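Local coordinates for aminomethyltransferase (Bartonella henselae, PDB 3GIR), which belongs to the aminomethyltransferase family, with a folate-binding domain followed by a T-protein C-terminal barrel domain, at residues K67-L70 / H71-H75; C261-G264 / N265-P269. One frame throughout, in Å; residues are numbered along the deposited sequence.

Contact 1 (K67-L70 / H71-H75); sequences KEHL and HTRAH
The imidazole of His69 and the guanidinium of Arg73 meet one turn apart on helix 65-74, with their planes 85° apart. His69 NE2 lies 3.8 Å from Arg73 NE. Each is turned to partners elsewhere. His69 bonds to Ser253 and Ser346, and Arg73 forms salt bridges with Glu218 and Glu257. The His71 ring has CB of His75 over one face, 3.5 Å above the plane and toward the rim. With CG of His71 anti to the backbone N (chi1 -178°), the ring runs off the helix, and its NE2 bonds to the carbonyl of Arg242.

The backbone bonds are those of the helix. His71 N donates to Lys67 O at 2.7 Å. Glu68 O is gripped twice by Thr72, whose N and OG1 come from opposite faces of the carbonyl plane. The OG1 bond to Glu68 O is 3.0 Å. Thr72 OG1 stands beside its own backbone N (chi1 -56°), which brings the hydroxyl back over the preceding turn. At the C-terminal end the bonds weaken: Ala74 N reaches Leu70 O at 133°, and His75 leaves the helical conformation.

The buried side chains of this helix are polar, and partners meet them. The Glu68 carboxylate takes the amides of Tyr61 and Gly247, and the Thr72 hydroxyl is satisfied by Glu68 O within the helix itself. The acidic partners of Arg73 probably offset its charge beside His69.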
ATOM      1  N   LYS A  67     -15.295  10.995   9.878  1.00 19.56           N
ATOM      2  CA  LYS A  67     -15.688  11.926   8.838  1.00 19.24           C
ATOM      3  C   LYS A  67     -14.574  12.078   7.778  1.00 18.33           C
ATOM      4  O   LYS A  67     -14.850  12.330   6.610  1.00 20.00           O
ATOM      5  CB  LYS A  67     -16.173  13.266   9.360  1.00 20.08           C
ATOM      6  CG  LYS A  67     -17.573  13.209  10.032  1.00 23.93           C
ATOM      7  CD  LYS A  67     -17.969  14.524  10.574  1.00 31.69           C
ATOM      8  CE  LYS A  67     -19.384  14.424  11.193  1.00 38.25           C
ATOM      9  NZ  LYS A  67     -19.579  15.607  12.120  1.00 42.54           N
ATOM     10  N   GLU A  68     -13.331  11.872   8.141  1.00 18.22           N
ATOM     11  CA  GLU A  68     -12.228  11.938   7.171  1.00 16.72           C
ATOM     12  C   GLU A  68     -12.349  10.761   6.194  1.00 17.31           C
ATOM     13  O   GLU A  68     -12.201  10.873   4.971  1.00 18.54           O
ATOM     14  CB  GLU A  68     -10.843  11.880   7.899  1.00 16.96           C
ATOM     15  CG  GLU A  68     -10.458  13.135   8.648  1.00 19.45           C
ATOM     16  CD  GLU A  68      -9.311  12.935   9.663  1.00 17.88           C
ATOM     17  OE1 GLU A  68      -8.351  12.215   9.385  1.00 17.58           O
ATOM     18  OE2 GLU A  68      -9.363  13.533  10.739  1.00 19.87           O
ATOM     19  N   HIS A  69     -12.614   9.576   6.761  1.00 16.68           N
ATOM     20  CA  HIS A  69     -12.896   8.399   5.947  1.00 17.92           C
ATOM     21  C   HIS A  69     -14.045   8.627   4.988  1.00 17.28           C
ATOM     22  O   HIS A  69     -13.951   8.428   3.741  1.00 17.68           O
ATOM     23  CB  HIS A  69     -13.123   7.194   6.876  1.00 17.71           C
ATOM     24  CG  HIS A  69     -13.424   5.910   6.155  1.00 17.01           C
ATOM     25  ND1 HIS A  69     -12.594   4.811   6.213  1.00 17.05           N
ATOM     26  CD2 HIS A  69     -14.479   5.559   5.375  1.00 18.20           C
ATOM     27  CE1 HIS A  69     -13.121   3.839   5.486  1.00 17.24           C
ATOM     28  NE2 HIS A  69     -14.261   4.269   4.946  1.00 17.95           N
ATOM     29  N   LEU A  70     -15.194   9.018   5.559  1.00 17.53           N
ATOM     30  CA  LEU A  70     -16.382   9.246   4.757  1.00 18.49           C
ATOM     31  C   LEU A  70     -16.159  10.352   3.741  1.00 17.37           C
ATOM     32  O   LEU A  70     -16.611  10.209   2.604  1.00 19.81           O
ATOM     33  CB  LEU A  70     -17.605   9.501   5.654  1.00 19.08           C
ATOM     34  CG  LEU A  70     -18.031   8.326   6.550  1.00 20.31           C
ATOM     35  CD1 LEU A  70     -19.055   8.850   7.645  1.00 25.38           C
ATOM     36  CD2 LEU A  70     -18.546   7.109   5.802  1.00 21.12           C
ATOM     37  N   HIS A  71     -15.424  11.386   4.119  1.00 18.33           N
ATOM     38  CA  HIS A  71     -15.089  12.469   3.195  1.00 18.56           C
ATOM     39  C   HIS A  71     -14.376  11.993   1.938  1.00 19.07           C
ATOM     40  O   HIS A  71     -14.686  12.420   0.806  1.00 18.43           O
ATOM     41  CB  HIS A  71     -14.322  13.605   3.899  1.00 19.22           C
ATOM     42  CG  HIS A  71     -14.016  14.743   2.973  1.00 22.32           C
ATOM     43  ND1 HIS A  71     -14.895  15.791   2.790  1.00 21.18           N
ATOM     44  CD2 HIS A  71     -12.969  14.963   2.141  1.00 20.34           C
ATOM     45  CE1 HIS A  71     -14.368  16.633   1.907  1.00 21.61           C
ATOM     46  NE2 HIS A  71     -13.217  16.147   1.478  1.00 21.21           N
ATOM     47  N   THR A  72     -13.444  11.048   2.103  1.00 17.30           N
ATOM     48  CA  THR A  72     -12.659  10.527   1.009  1.00 17.26           C
ATOM     49  C   THR A  72     -13.530   9.782   0.032  1.00 18.35           C
ATOM     50  O   THR A  72     -13.351   9.878  -1.174  1.00 20.34           O
ATOM     51  CB  THR A  72     -11.467   9.634   1.520  1.00 17.18           C
ATOM     52  OG1 THR A  72     -10.651  10.386   2.439  1.00 17.70           O
ATOM     53  CG2 THR A  72     -10.598   9.110   0.432  1.00 16.48           C
ATOM     54  N   ARG A  73     -14.497   9.036   0.557  1.00 18.25           N
ATOM     55  CA  ARG A  73     -15.362   8.245  -0.320  1.00 18.96           C
ATOM     56  C   ARG A  73     -16.430   9.111  -1.033  1.00 19.91           C
ATOM     57  O   ARG A  73     -16.981   8.659  -2.050  1.00 21.05           O
ATOM     58  CB  ARG A  73     -15.982   7.100   0.421  1.00 19.46           C
ATOM     59  CG  ARG A  73     -14.984   6.012   0.875  1.00 21.78           C
ATOM     60  CD  ARG A  73     -15.469   4.606   0.629  1.00 18.41           C
ATOM     61  NE  ARG A  73     -14.674   3.594   1.268  1.00 17.52           N
ATOM     62  CZ  ARG A  73     -13.500   3.166   0.815  1.00 18.80           C
ATOM     63  NH1 ARG A  73     -13.011   3.608  -0.323  1.00 18.09           N
ATOM     64  NH2 ARG A  73     -12.803   2.316   1.523  1.00 19.26           N
ATOM     65  N   ALA A  74     -16.730  10.271  -0.481  1.00 19.46           N
ATOM     66  CA  ALA A  74     -17.773  11.185  -1.031  1.00 21.81           C
ATOM     67  C   ALA A  74     -17.235  12.344  -1.859  1.00 21.01           C
ATOM     68  O   ALA A  74     -17.977  12.898  -2.711  1.00 21.86           O
ATOM     69  CB  ALA A  74     -18.642  11.680   0.123  1.00 22.46           C
ATOM     70  N   HIS A  75     -15.960  12.716  -1.648  1.00 19.44           N
ATOM     71  CA  HIS A  75     -15.405  13.974  -2.112  1.00 18.15           C
ATOM     72  C   HIS A  75     -13.947  13.763  -2.558  1.00 17.56           C
ATOM     73  O   HIS A  75     -13.694  12.955  -3.427  1.00 18.96           O
ATOM     74  CB  HIS A  75     -15.555  15.096  -1.048  1.00 16.31           C
ATOM     75  CG  HIS A  75     -16.975  15.432  -0.742  1.00 19.81           C
ATOM     76  ND1 HIS A  75     -17.830  15.992  -1.684  1.00 24.14           N
ATOM     77  CD2 HIS A  75     -17.713  15.209   0.370  1.00 24.14           C
ATOM     78  CE1 HIS A  75     -19.038  16.091  -1.148  1.00 26.50           C
ATOM     79  NE2 HIS A  75     -19.000  15.618   0.092  1.00 27.95           N
TER

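Contact 2 (C261-G264 / N265-P269); sequences CLHG and NDITP
Asp266 and Leu262 are joined by two hydrogen bonds. Leu262 N donates to Asp266 OD2 at 2.8 Å; OD2 accepts with its anti lone pair, away from OD1. Asp266 N returns a bond to Leu262 O at 2.9 Å. That carbonyl oxygen also accepts from Asn265 N at 3.0 Å, so two successive amides hold it. The Asn265 bond closes a type II beta turn with His263 and Gly264 at its corners. Gly264 takes the second corner with a positive phi of 99°, where a CB would press on the carbonyl oxygen before it. Gly264 N points almost straight down the carbonyl of Ile267, with 2.8 Å from Gly264 N to Ile267 O. This bond and that of Asp266 N tie the residues after the turn back to it. Two waters each donate to Asn265 OD1, one also to His263 O and the other to Gly264 O.

Ile267 O has a second role. It sits over the centre of one face of the His263 ring, 3.5 Å above the plane. Ile267 CG1 lies between its backbone N and carbonyl carbon (chi1 50°) and meets His263 CD2 at 3.7 Å. Its CD1 reaches Cys261 CB, and CD2 of Leu262 rests against the amide of Asn265.

The turn lies between helices 248-257 and 284-289. Arg255 of the first forms a salt bridge with Asp266, which also bonds to Thr339 and Ser340 on strand 334-344. His263 and Ile267 pack on strand 126-136.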
ATOM      1  N   CYS A 261      -3.214  -4.736   1.480  1.00 18.89           N
ATOM      2  CA  CYS A 261      -2.241  -5.114   2.541  1.00 18.58           C
ATOM      3  C   CYS A 261      -1.420  -3.958   3.050  1.00 19.58           C
ATOM      4  O   CYS A 261      -1.067  -3.023   2.290  1.00 20.11           O
ATOM      5  CB  CYS A 261      -1.265  -6.143   2.039  1.00 20.33           C
ATOM      6  SG  CYS A 261      -2.047  -7.756   1.796  1.00 23.10           S
ATOM      7  N   LEU A 262      -1.042  -4.051   4.325  1.00 17.87           N
ATOM      8  CA  LEU A 262      -0.086  -3.129   4.919  1.00 17.84           C
ATOM      9  C   LEU A 262       1.155  -3.939   5.309  1.00 17.81           C
ATOM     10  O   LEU A 262       1.094  -4.824   6.191  1.00 17.22           O
ATOM     11  CB  LEU A 262      -0.694  -2.345   6.084  1.00 18.74           C
ATOM     12  CG  LEU A 262       0.358  -1.573   6.887  1.00 21.32           C
ATOM     13  CD1 LEU A 262       0.880  -0.482   5.947  1.00 24.85           C
ATOM     14  CD2 LEU A 262      -0.259  -1.006   8.163  1.00 26.25           C
ATOM     15  N   HIS A 263       2.315  -3.632   4.715  1.00 18.61           N
ATOM     16  CA  HIS A 263       3.488  -4.356   5.077  1.00 18.00           C
ATOM     17  C   HIS A 263       3.886  -4.025   6.506  1.00 16.96           C
ATOM     18  O   HIS A 263       3.777  -2.894   6.982  1.00 20.92           O
ATOM     19  CB  HIS A 263       4.641  -4.063   4.113  1.00 18.66           C
ATOM     20  CG  HIS A 263       5.771  -5.029   4.233  1.00 18.32           C
ATOM     21  ND1 HIS A 263       6.709  -4.917   5.224  1.00 20.34           N
ATOM     22  CD2 HIS A 263       6.072  -6.162   3.546  1.00 20.39           C
ATOM     23  CE1 HIS A 263       7.564  -5.917   5.133  1.00 19.00           C
ATOM     24  NE2 HIS A 263       7.207  -6.690   4.125  1.00 21.92           N
ATOM     25  N   GLY A 264       4.245  -5.083   7.234  1.00 21.00           N
ATOM     26  CA  GLY A 264       4.497  -4.996   8.685  1.00 20.29           C
ATOM     27  C   GLY A 264       3.314  -5.450   9.523  1.00 21.80           C
ATOM     28  O   GLY A 264       3.462  -5.746  10.714  1.00 23.59           O
ATOM     29  N   ASN A 265       2.145  -5.536   8.893  1.00 21.08           N
ATOM     30  CA  ASN A 265       0.919  -6.066   9.503  1.00 21.26           C
ATOM     31  C   ASN A 265       0.529  -7.335   8.781  1.00 19.05           C
ATOM     32  O   ASN A 265       0.746  -8.458   9.266  1.00 21.33           O
ATOM     33  CB  ASN A 265      -0.248  -5.090   9.406  1.00 19.65           C
ATOM     34  CG  ASN A 265      -0.236  -4.017  10.495  1.00 26.86           C
ATOM     35  OD1 ASN A 265       0.829  -3.495  10.865  1.00 27.21           O
ATOM     36  ND2 ASN A 265      -1.414  -3.630  10.955  1.00 25.54           N
ATOM     37  N   ASP A 266       0.010  -7.167   7.580  1.00 18.71           N
ATOM     38  CA  ASP A 266      -0.540  -8.282   6.829  1.00 17.69           C
ATOM     39  C   ASP A 266       0.416  -9.083   6.003  1.00 19.69           C
ATOM     40  O   ASP A 266       0.072 -10.162   5.559  1.00 21.13           O
ATOM     41  CB  ASP A 266      -1.623  -7.756   5.907  1.00 18.31           C
ATOM     42  CG  ASP A 266      -2.522  -6.768   6.609  1.00 19.83           C
ATOM     43  OD1 ASP A 266      -3.176  -7.105   7.644  1.00 19.40           O
ATOM     44  OD2 ASP A 266      -2.517  -5.602   6.141  1.00 18.23           O
ATOM     45  N   ILE A 267       1.554  -8.496   5.669  1.00 17.28           N
ATOM     46  CA  ILE A 267       2.629  -9.171   4.967  1.00 18.59           C
ATOM     47  C   ILE A 267       3.907  -8.792   5.675  1.00 18.88           C
ATOM     48  O   ILE A 267       4.050  -7.638   6.119  1.00 19.73           O
ATOM     49  CB  ILE A 267       2.642  -8.867   3.484  1.00 19.34           C
ATOM     50  CG1 ILE A 267       2.563  -7.365   3.188  1.00 19.34           C
ATOM     51  CG2 ILE A 267       1.453  -9.600   2.798  1.00 20.39           C
ATOM     52  CD1 ILE A 267       2.599  -7.021   1.664  1.00 21.03           C
ATOM     53  N   THR A 268       4.847  -9.726   5.719  1.00 20.04           N
ATOM     54  CA  THR A 268       6.098  -9.541   6.410  1.00 21.47           C
ATOM     55  C   THR A 268       7.130 -10.441   5.700  1.00 20.05           C
ATOM     56  O   THR A 268       6.776 -11.237   4.816  1.00 19.32           O
ATOM     57  CB  THR A 268       6.000  -9.960   7.876  1.00 22.60           C
ATOM     58  OG1 THR A 268       5.969 -11.381   7.908  1.00 24.56           O
ATOM     59  CG2 THR A 268       4.755  -9.419   8.579  1.00 24.04           C
ATOM     60  N   PRO A 269       8.404 -10.312   6.071  1.00 21.92           N
ATOM     61  CA  PRO A 269       9.393 -11.223   5.482  1.00 22.55           C
ATOM     62  C   PRO A 269       9.194 -12.687   5.818  1.00 25.17           C
ATOM     63  O   PRO A 269       9.832 -13.532   5.187  1.00 24.72           O
ATOM     64  CB  PRO A 269      10.708 -10.710   6.078  1.00 24.06           C
ATOM     65  CG  PRO A 269      10.443  -9.363   6.385  1.00 24.43           C
ATOM     66  CD  PRO A 269       9.035  -9.320   6.902  1.00 22.70           C
TER
HETATM   67  O   HOH W   1       3.076  -1.686   9.315  1.00 37.19           O
HETATM   68  O   HOH W   2       2.426  -4.705  12.903  1.00 48.59           O

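Overall arrangement
Contacts 1 and 2 both lie in the folate-binding domain, yet they do not touch: their centres are 25 Å apart and their nearest atoms about 12 Å. Contact 1 is peripheral, its centre about 19 Å from the centre of the chain, and contact 2 is more central at about 10 Å. Both are partly buried. One is regular helix and repeats backbone bonds; the other is an irregular turn that recruits a carboxylate and water. Helix 248-257 links their surroundings, since Ser253 and Glu257 serve contact 1 and Arg255 serves contact 2. In both, charged groups of the segments find opposite charges on that helix.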